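Local atomic coordinates of leucine aminopeptidase 2, chloroplastic (Streptomyces sp. BC16019, PDB entry 5LHJ), a protein that acts as a metalloaminopeptidase of the M17 family in bottromycin maturation, probably removing unsubstituted N-terminal amino acids from peptides. Residues A[288-293]-A[369-374]; A[387-392]-A[399-404]; A[461-466]-A[483-488]. All blocks are in the same frame, centred on the assembly; numbering follows the deposited sequence.

Contact 1. Residues A[288-293]-A[369-374]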
# COMPACT_ATOMS: atom_id res chain seq x y z
N ALA A 288 4.32 -31.00 -10.68
CA ALA A 288 4.21 -31.87 -11.86
C ALA A 288 5.58 -32.21 -12.43
O ALA A 288 5.83 -33.37 -12.81
CB ALA A 288 3.34 -31.21 -12.93
N ALA A 289 6.49 -31.23 -12.48
CA ALA A 289 7.85 -31.47 -12.95
C ALA A 289 8.57 -32.53 -12.10
O ALA A 289 9.25 -33.41 -12.63
CB ALA A 289 8.68 -30.19 -12.97
N ALA A 290 8.42 -32.42 -10.78
CA ALA A 290 9.07 -33.36 -9.86
C ALA A 290 8.52 -34.78 -10.03
O ALA A 290 9.30 -35.76 -10.05
CB ALA A 290 8.92 -32.90 -8.42
N VAL A 291 7.21 -34.89 -10.18
CA VAL A 291 6.55 -36.18 -10.35
C VAL A 291 6.94 -36.83 -11.67
O VAL A 291 7.30 -38.02 -11.70
CB VAL A 291 5.01 -36.06 -10.21
CG1 VAL A 291 4.29 -37.35 -10.62
CG2 VAL A 291 4.64 -35.70 -8.77
N VAL A 292 6.91 -36.06 -12.76
CA VAL A 292 7.29 -36.58 -14.07
C VAL A 292 8.75 -37.08 -14.04
O VAL A 292 9.05 -38.18 -14.52
CB VAL A 292 7.11 -35.52 -15.18
CG1 VAL A 292 7.76 -35.94 -16.49
CG2 VAL A 292 5.62 -35.22 -15.38
N ALA A 293 9.63 -36.26 -13.49
CA ALA A 293 11.05 -36.59 -13.45
C ALA A 293 11.31 -37.85 -12.61
O ALA A 293 12.07 -38.73 -13.05
CB ALA A 293 11.87 -35.41 -12.94
N VAL A 369 0.72 -39.74 -2.75
CA VAL A 369 1.56 -38.61 -2.35
C VAL A 369 1.33 -37.49 -3.36
O VAL A 369 1.49 -37.71 -4.55
CB VAL A 369 3.06 -38.98 -2.31
CG1 VAL A 369 3.92 -37.74 -2.00
CG2 VAL A 369 3.31 -40.08 -1.29
N ASP A 370 0.95 -36.30 -2.90
CA ASP A 370 0.86 -35.14 -3.79
C ASP A 370 2.02 -34.20 -3.56
O ASP A 370 2.54 -34.09 -2.45
CB ASP A 370 -0.50 -34.44 -3.71
CG ASP A 370 -0.62 -33.53 -2.53
OD1 ASP A 370 -0.04 -32.41 -2.56
OD2 ASP A 370 -1.34 -33.90 -1.59
N VAL A 371 2.44 -33.55 -4.65
CA VAL A 371 3.54 -32.59 -4.65
C VAL A 371 3.06 -31.35 -5.38
O VAL A 371 2.57 -31.45 -6.52
CB VAL A 371 4.79 -33.15 -5.38
CG1 VAL A 371 5.98 -32.22 -5.20
CG2 VAL A 371 5.14 -34.54 -4.87
N ALA A 372 3.17 -30.20 -4.73
CA ALA A 372 2.60 -28.98 -5.28
C ALA A 372 3.29 -27.74 -4.75
O ALA A 372 3.65 -27.67 -3.58
CB ALA A 372 1.10 -28.93 -4.97
N THR A 373 3.49 -26.77 -5.63
CA THR A 373 3.90 -25.41 -5.23
C THR A 373 2.62 -24.68 -4.83
O THR A 373 2.01 -23.94 -5.62
CB THR A 373 4.62 -24.69 -6.38
OG1 THR A 373 3.82 -24.78 -7.57
CG2 THR A 373 5.97 -25.36 -6.64
N LEU A 374 2.17 -24.91 -3.60
CA LEU A 374 0.79 -24.62 -3.25
C LEU A 374 0.57 -23.27 -2.58
O LEU A 374 -0.28 -22.53 -3.03
CB LEU A 374 0.18 -25.76 -2.42
CG LEU A 374 -1.34 -25.91 -2.51
CD1 LEU A 374 -1.79 -26.22 -3.93
CD2 LEU A 374 -1.82 -26.98 -1.56

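Contact 2. Residues A[387-392]-A[399-404]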
# COMPACT_ATOMS: atom_id res chain seq x y z
N GLY A 387 10.83 -27.30 2.38
CA GLY A 387 9.46 -27.66 2.02
C GLY A 387 8.64 -28.05 3.25
O GLY A 387 9.20 -28.30 4.32
N ALA A 388 7.32 -28.08 3.09
CA ALA A 388 6.40 -28.49 4.16
C ALA A 388 5.84 -29.88 3.84
O ALA A 388 5.44 -30.14 2.68
CB ALA A 388 5.29 -27.48 4.33
N LEU A 389 5.84 -30.76 4.84
CA LEU A 389 5.31 -32.13 4.73
C LEU A 389 4.09 -32.27 5.63
O LEU A 389 4.17 -31.95 6.82
CB LEU A 389 6.36 -33.15 5.17
CG LEU A 389 5.90 -34.59 5.44
CD1 LEU A 389 5.35 -35.26 4.19
CD2 LEU A 389 7.04 -35.40 6.02
N PHE A 390 2.98 -32.76 5.08
CA PHE A 390 1.78 -33.08 5.86
C PHE A 390 1.40 -34.54 5.64
O PHE A 390 1.36 -35.00 4.50
CB PHE A 390 0.60 -32.24 5.41
CG PHE A 390 0.72 -30.79 5.75
CD1 PHE A 390 1.35 -29.90 4.89
CD2 PHE A 390 0.14 -30.29 6.92
CE1 PHE A 390 1.43 -28.55 5.18
CE2 PHE A 390 0.23 -28.94 7.22
CZ PHE A 390 0.87 -28.06 6.36
N THR A 391 1.10 -35.24 6.74
CA THR A 391 0.49 -36.58 6.65
C THR A 391 -0.07 -36.96 8.01
O THR A 391 0.54 -36.63 9.03
CB THR A 391 1.49 -37.67 6.19
OG1 THR A 391 0.85 -38.96 6.20
CG2 THR A 391 2.71 -37.74 7.07
N PRO A 392 -1.22 -37.67 8.04
CA PRO A 392 -1.69 -38.20 9.34
C PRO A 392 -0.95 -39.47 9.79
O PRO A 392 -1.13 -39.89 10.94
CB PRO A 392 -3.16 -38.51 9.08
CG PRO A 392 -3.27 -38.71 7.62
CD PRO A 392 -2.19 -37.91 6.96
N THR A 399 9.32 -42.05 6.88
CA THR A 399 9.86 -42.54 5.61
C THR A 399 10.24 -41.37 4.70
O THR A 399 11.35 -41.34 4.15
CB THR A 399 8.86 -43.47 4.90
OG1 THR A 399 8.62 -44.63 5.71
CG2 THR A 399 9.36 -43.91 3.52
N VAL A 400 9.33 -40.41 4.56
CA VAL A 400 9.59 -39.23 3.70
C VAL A 400 10.74 -38.39 4.26
O VAL A 400 11.64 -37.97 3.52
CB VAL A 400 8.33 -38.38 3.47
CG1 VAL A 400 8.64 -37.10 2.70
CG2 VAL A 400 7.28 -39.19 2.72
N LEU A 401 10.73 -38.14 5.57
CA LEU A 401 11.77 -37.31 6.17
C LEU A 401 13.16 -37.95 6.05
O LEU A 401 14.12 -37.27 5.70
CB LEU A 401 11.44 -36.97 7.63
CG LEU A 401 10.25 -36.04 7.83
CD1 LEU A 401 9.84 -35.98 9.29
CD2 LEU A 401 10.52 -34.65 7.28
N ALA A 402 13.27 -39.24 6.32
CA ALA A 402 14.56 -39.94 6.16
C ALA A 402 15.02 -39.92 4.70
O ALA A 402 16.21 -39.73 4.42
CB ALA A 402 14.45 -41.37 6.68
N ALA A 403 14.08 -40.09 3.77
CA ALA A 403 14.39 -40.00 2.34
C ALA A 403 14.94 -38.63 1.97
O ALA A 403 15.93 -38.54 1.23
CB ALA A 403 13.17 -40.32 1.50
N SER A 404 14.32 -37.56 2.48
CA SER A 404 14.82 -36.21 2.23
C SER A 404 16.23 -36.00 2.80
O SER A 404 17.06 -35.33 2.19
CB SER A 404 13.84 -35.14 2.76
OG SER A 404 13.92 -35.02 4.17

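Contact 3. Residues A[461-466]-A[483-488]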
# COMPACT_ATOMS: atom_id res chain seq x y z
N LEU A 461 3.23 -32.72 -0.06
CA LEU A 461 4.47 -31.94 -0.04
C LEU A 461 4.21 -30.57 -0.66
O LEU A 461 3.91 -30.48 -1.84
CB LEU A 461 5.56 -32.65 -0.84
CG LEU A 461 5.94 -34.08 -0.48
CD1 LEU A 461 7.20 -34.53 -1.23
CD2 LEU A 461 6.17 -34.22 0.99
N ASP A 462 4.31 -29.52 0.15
CA ASP A 462 4.12 -28.14 -0.33
C ASP A 462 5.51 -27.56 -0.56
O ASP A 462 6.24 -27.31 0.40
CB ASP A 462 3.30 -27.33 0.67
CG ASP A 462 2.88 -25.95 0.15
OD1 ASP A 462 3.40 -25.45 -0.89
OD2 ASP A 462 2.00 -25.34 0.80
N ILE A 463 5.89 -27.38 -1.83
CA ILE A 463 7.27 -27.04 -2.19
C ILE A 463 7.39 -25.67 -2.88
O ILE A 463 8.34 -25.43 -3.60
CB ILE A 463 7.90 -28.15 -3.06
CG1 ILE A 463 7.16 -28.32 -4.40
CG2 ILE A 463 7.92 -29.47 -2.28
CD1 ILE A 463 7.94 -29.10 -5.44
N ALA A 464 6.45 -24.77 -2.60
CA ALA A 464 6.38 -23.46 -3.26
C ALA A 464 7.70 -22.68 -3.26
O ALA A 464 8.20 -22.27 -4.32
CB ALA A 464 5.27 -22.61 -2.63
N ALA A 465 8.31 -22.54 -2.10
CA ALA A 465 9.54 -21.76 -2.02
C ALA A 465 10.79 -22.47 -2.57
O ALA A 465 11.50 -21.86 -3.34
CB ALA A 465 9.78 -21.30 -0.59
N PRO A 466 11.06 -23.73 -2.20
CA PRO A 466 12.35 -24.27 -2.67
C PRO A 466 12.38 -24.73 -4.14
O PRO A 466 13.47 -25.00 -4.65
CB PRO A 466 12.61 -25.44 -1.71
CG PRO A 466 11.30 -25.79 -1.14
CD PRO A 466 10.48 -24.55 -1.13
N GLY A 483 14.43 -28.23 -9.41
CA GLY A 483 14.08 -29.65 -9.40
C GLY A 483 13.88 -30.22 -8.00
O GLY A 483 13.99 -31.42 -7.79
N PHE A 484 13.59 -29.34 -7.04
CA PHE A 484 13.36 -29.73 -5.65
C PHE A 484 12.28 -30.81 -5.57
O PHE A 484 11.27 -30.73 -6.27
CB PHE A 484 12.95 -28.53 -4.81
CG PHE A 484 12.89 -28.81 -3.33
CD1 PHE A 484 14.04 -28.72 -2.56
CD2 PHE A 484 11.69 -29.13 -2.71
CE1 PHE A 484 13.99 -28.95 -1.19
CE2 PHE A 484 11.64 -29.38 -1.35
CZ PHE A 484 12.80 -29.29 -0.59
N ALA A 485 12.55 -31.80 -4.72
CA ALA A 485 11.70 -32.95 -4.38
C ALA A 485 11.85 -34.17 -5.29
O ALA A 485 11.40 -35.26 -4.93
CB ALA A 485 10.23 -32.56 -4.24
N VAL A 486 12.51 -34.03 -6.45
CA VAL A 486 12.77 -35.18 -7.31
C VAL A 486 13.54 -36.27 -6.55
O VAL A 486 13.11 -37.43 -6.50
CB VAL A 486 13.53 -34.81 -8.61
CG1 VAL A 486 13.94 -36.05 -9.38
CG2 VAL A 486 12.66 -33.92 -9.50
N ARG A 487 14.63 -35.88 -5.93
CA ARG A 487 15.46 -36.86 -5.25
C ARG A 487 14.83 -37.39 -3.95
O ARG A 487 14.97 -38.58 -3.64
CB ARG A 487 16.87 -36.32 -5.06
CG ARG A 487 17.63 -36.39 -6.38
CD ARG A 487 19.00 -35.75 -6.30
NE ARG A 487 18.78 -34.32 -6.23
CZ ARG A 487 19.23 -33.49 -5.30
NH1 ARG A 487 20.07 -33.87 -4.34
NH2 ARG A 487 18.89 -32.21 -5.39
N THR A 488 14.08 -36.55 -3.24
CA THR A 488 13.27 -37.03 -2.11
C THR A 488 12.25 -38.09 -2.56
O THR A 488 12.11 -39.13 -1.92
CB THR A 488 12.57 -35.88 -1.36
OG1 THR A 488 13.57 -35.03 -0.78
CG2 THR A 488 11.67 -36.40 -0.25

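Contact 1. Residues A[288-293]-A[369-374]
Helix 286-301 packs against the large mixed sheet of the M17 catalytic domain, and here Ala290 and Val291 of the helix meet Val371 of strand 367-372. The contact is buried and wholly apolar. No hydrogen bond crosses it. Val371 carries the strand side, with one methyl group for each helix residue. Its CG2 touches CG2 of Val291 at 4.1 Å. Its CG1 faces CB of Ala290 more loosely, at 4.4 Å. The two valines do not meet head-on: their side chains slide past each other in opposite directions. In Val371, CG1 lies anti to the backbone N (chi1 -172°), which leaves CG2 beside that N and turned to Val291. Val291 is built the same way (chi1 170°), and the methyl group it offers is likewise the one beside its own backbone N. All three residues are buried. Leu258 of strand 255-263 and Leu311 of strand 306-316 also pack on Val291. Just past the strand, Thr373 centres an inverse gamma turn. Its O accepts a hydrogen bond from Lys261 NZ, and its OG1 bonds to Asp284 OD1. Lys261 and Asp284 are manganese ligands in this protein, though no metal is bound to this chain. A helix laid on parallel strands whose ends lead to the metal site is typical of the alpha/beta catalytic domain of M17 aminopeptidases.

Contact 2. Residues A[387-392]-A[399-404]
Leu389 of strand 386-390 pushes its forked end against Val400 and Leu401 of helix 394-407. The side chain of Leu389 crosses each of theirs at a slant, and all three meet through methyl and methine groups. The CD2 branch does most of the touching. Leu389 CD2 comes up to Leu401, 3.7 Å from its CG and 3.8 Å from its CD2. The same Leu389 CD2 is 4.1 Å from Val400 CB, so one methyl group is shared between two consecutive helix residues. Leu389 CD1 meets Val400 CG1 at 4.1 Å. Leu389 reaches across because CG stands anti to its backbone N (chi1 166°). Val400 points its side chain toward the strand. The first bond of the Leu401 side chain runs neither toward nor away from the strand, and its outer part closes on Leu389. The backbones stay apart: CA of Leu389 and CA of Val400 are 8.4 Å from each other. No hydrogen bond spans the contact. Within the helix, Ser404 OG donates to Leu401 O at 2.7 Å, with a C=O...O angle of 124°. Leu461 of strand 458-462 also packs on the CD1 side of Leu389, while helix 486-498 touches Ala403 and Ser404. The next strand, 410-413, runs parallel to strand 386-390 and is hydrogen-bonded to it through the backbone. Leu389 therefore joins the first strand and the helix of a beta-alpha-beta unit, and its packing under the connecting helix is characteristic of such a crossover.

Contact 3. Residues A[461-466]-A[483-488]
Phe484, Pro466 and Ile463 carry a buried contact between the loop after strand 458-462 and the type II beta turn that leads into helix 486-498, within the alpha/beta catalytic domain. Phe484 has the most surface covered. Its CG stands anti to the backbone N (chi1 -171°), which brings one ring face under Pro466. Pro466 CB sits 3.6 Å from the centroid of the Phe484 ring and only 9° off the ring normal, a CH-pi contact over the centre. Pro466 CG lies over the same face, 3.6 Å from Phe484 CE2. Ile463 comes from another direction. Its CG2 lies at the ring edge, in plane, and meets Phe484 CD2 at 3.8 Å. The ring is thus held over a face and at an edge by two kinds of aliphatic group. The ring of Phe411, from strand 410-413, also meets Phe484, with the planes at about 35°. An alanine at Phe484 would take away the ring and is likely to leave Pro466 CB without its CH-pi partner and Ile463 CG2 facing a gap. The turn runs from Gly483 to Val486, closed by a 3.3 Å bond from Val486 N to Gly483 O. Ala485 takes positive phi in it and stands at the N-cap position of the helix. Glu409 OE2 bonds to Ala485 N. Ile463 also reaches this turn with its other branch: its CD1 lies 3.8 Å from Phe484 O and 4.3 Å from Ala485 CB.

All three contacts are buried, with contact 3 nearest the centre of the chain and contact 2 farthest from it. They share one sheet. Strand 458-462 of contact 3 runs between the strands of contacts 1 and 2: Leu461 N bonds to Asp370 O at 2.8 Å, and Asp462 N to Ala388 O at 2.8 Å. Contacts 1 and 2 do not touch. Each packs a helix on a strand through aliphatic groups alone. Contact 3 differs, because loop meets turn and an aromatic ring adds a CH-pi contact. Contacts 1 and 3 lie near the manganese ligands Lys261 and Asp284. Contact 2 lies away from that site.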